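Thiamin pyrophosphokinase (Geobacillus thermodenitrificans, PDB 3K94) probably catalyses the transfer of pyrophosphate from ATP to thiamin, giving thiamin diphosphate, the active coenzyme form of vitamin B1. Local coordinates at residues Q130-V135 and M206-D211. Numbering follows the deposited sequence.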
# COMPACT_ATOMS: atom_id res chain seq x y z
N GLN B 130 8.44 3.96 -8.10
CA GLN B 130 8.68 2.52 -8.24
C GLN B 130 7.46 1.72 -8.70
O GLN B 130 7.55 0.49 -8.83
CB GLN B 130 9.10 1.92 -6.89
CG GLN B 130 10.54 1.99 -6.59
CD GLN B 130 10.87 1.27 -5.29
OE1 GLN B 130 10.85 1.87 -4.22
NE2 GLN B 130 11.17 -0.03 -5.38
N ASN B 131 6.33 2.40 -8.89
CA ASN B 131 5.07 1.70 -9.11
C ASN B 131 4.11 2.44 -10.00
O ASN B 131 4.10 3.66 -10.02
CB ASN B 131 4.34 1.50 -7.79
CG ASN B 131 5.15 0.72 -6.76
OD1 ASN B 131 5.06 -0.50 -6.69
ND2 ASN B 131 5.93 1.43 -5.96
N VAL B 132 3.27 1.69 -10.69
CA VAL B 132 2.06 2.24 -11.24
C VAL B 132 0.97 1.26 -10.85
O VAL B 132 1.07 0.07 -11.11
CB VAL B 132 2.12 2.46 -12.78
CG1 VAL B 132 2.59 1.20 -13.47
CG2 VAL B 132 0.77 2.87 -13.30
N LEU B 133 -0.07 1.77 -10.21
CA LEU B 133 -1.14 0.92 -9.71
C LEU B 133 -2.43 1.34 -10.38
O LEU B 133 -2.72 2.53 -10.51
CB LEU B 133 -1.22 1.01 -8.17
CG LEU B 133 -2.26 0.16 -7.41
CD1 LEU B 133 -1.85 0.03 -5.96
CD2 LEU B 133 -3.66 0.79 -7.52
N THR B 134 -3.19 0.34 -10.84
CA THR B 134 -4.44 0.56 -11.54
C THR B 134 -5.44 -0.53 -11.15
O THR B 134 -5.05 -1.63 -10.76
CB THR B 134 -4.26 0.53 -13.08
OG1 THR B 134 -3.63 -0.69 -13.49
CG2 THR B 134 -3.43 1.71 -13.56
N VAL B 135 -6.72 -0.22 -11.27
CA VAL B 135 -7.77 -1.21 -11.04
C VAL B 135 -8.66 -1.26 -12.28
O VAL B 135 -8.81 -0.26 -12.99
CB VAL B 135 -8.61 -0.90 -9.77
CG1 VAL B 135 -7.70 -0.83 -8.53
CG2 VAL B 135 -9.37 0.39 -9.95
N MSE B 206 -3.97 -4.27 -11.04
CA MSE B 206 -2.64 -4.51 -11.58
C MSE B 206 -1.61 -3.57 -10.98
O MSE B 206 -1.83 -2.37 -10.90
CB MSE B 206 -2.60 -4.38 -13.11
CG MSE B 206 -1.18 -4.58 -13.66
SE MSE B 206 -1.01 -4.48 -15.63
CE MSE B 206 -1.80 -2.70 -15.94
N ILE B 207 -0.48 -4.12 -10.56
CA ILE B 207 0.65 -3.30 -10.17
C ILE B 207 1.87 -3.64 -11.01
O ILE B 207 2.28 -4.79 -11.09
CB ILE B 207 0.98 -3.45 -8.67
CG1 ILE B 207 -0.20 -2.96 -7.82
CG2 ILE B 207 2.24 -2.65 -8.33
CD1 ILE B 207 -0.16 -3.43 -6.36
N ARG B 208 2.42 -2.63 -11.68
CA ARG B 208 3.69 -2.78 -12.39
C ARG B 208 4.71 -2.05 -11.57
O ARG B 208 4.49 -0.90 -11.18
CB ARG B 208 3.63 -2.20 -13.81
CG ARG B 208 2.57 -2.83 -14.71
CD ARG B 208 2.57 -2.19 -16.10
NE ARG B 208 3.72 -2.62 -16.90
CZ ARG B 208 3.97 -2.25 -18.16
NH1 ARG B 208 3.15 -1.43 -18.81
NH2 ARG B 208 5.06 -2.71 -18.76
N SER B 209 5.82 -2.70 -11.27
CA SER B 209 6.77 -2.09 -10.37
C SER B 209 8.21 -2.31 -10.80
O SER B 209 8.48 -3.05 -11.74
CB SER B 209 6.55 -2.61 -8.94
OG SER B 209 6.64 -4.02 -8.88
N SER B 210 9.11 -1.67 -10.08
CA SER B 210 10.53 -1.82 -10.29
C SER B 210 11.22 -1.80 -8.93
O SER B 210 10.61 -1.45 -7.93
CB SER B 210 11.05 -0.68 -11.16
OG SER B 210 12.39 -0.38 -10.83
N ASP B 211 12.49 -2.19 -8.89
CA ASP B 211 13.32 -1.97 -7.70
C ASP B 211 14.77 -1.75 -8.15
O ASP B 211 15.05 -1.74 -9.35
CB ASP B 211 13.20 -3.13 -6.69
CG ASP B 211 13.40 -4.51 -7.32
OD1 ASP B 211 14.02 -4.60 -8.40
OD2 ASP B 211 12.93 -5.51 -6.72
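V132 pairs with R208 and T134 with M206 (a selenomethionine) as hydrogen-bonded pairs of two antiparallel strands, 131-135 and 206-209. Each pair is closed by two backbone bonds. V132 N reaches R208 O at 2.9 Å, and T134 N reaches M206 O at 3.0 Å. The pairing runs on past the strand ends, where S210 N binds Q130 O.

The side chain of Q130 adds one more bond. Its extended chain carries NE2 to within 3.0 Å of S210 O. That oxygen lies close to the amide plane of Q130, and the bond is fairly straight, with an N-H...O angle of 163°.

Side chains also meet on both faces of the sheet. L133 and I207 share one face with N131 and S209. CG of L133 lies anti to its backbone N (chi1 -178°) and meets I207 CG1 at 3.8 Å. L133 also packs on L116 of helix 106-118. On the other face, V132 CG1 touches R208 CB at 3.6 Å, the two side chains running alongside each other. The guanidinium of R208 leads away and bonds M144 O through NH2. The hydroxyl OG1 of T134 rests 3.7 Å from the methyl CE of M206, which the bend at chi3 (56°) helps to place.

Polar groups on the L133 face serve the dimer. N131 OD1 passes 3.4 Å from S209 CB and accepts a bond from L106 N of the second subunit. S209 OG pairs with D107 of that subunit. Beyond the strand, D211 OD1 bonds Y151 OH within the chain, and OD2 forms a salt bridge with R105 of the second subunit.

In the mixed sheet, the parallel strands end at 125-128, and 131-136 begins the antiparallel part. Strand 204-209 follows, between 131-136 and 151-156. The pair belongs to this antiparallel part, with the face of N131, L133 and S209 turned to the second subunit.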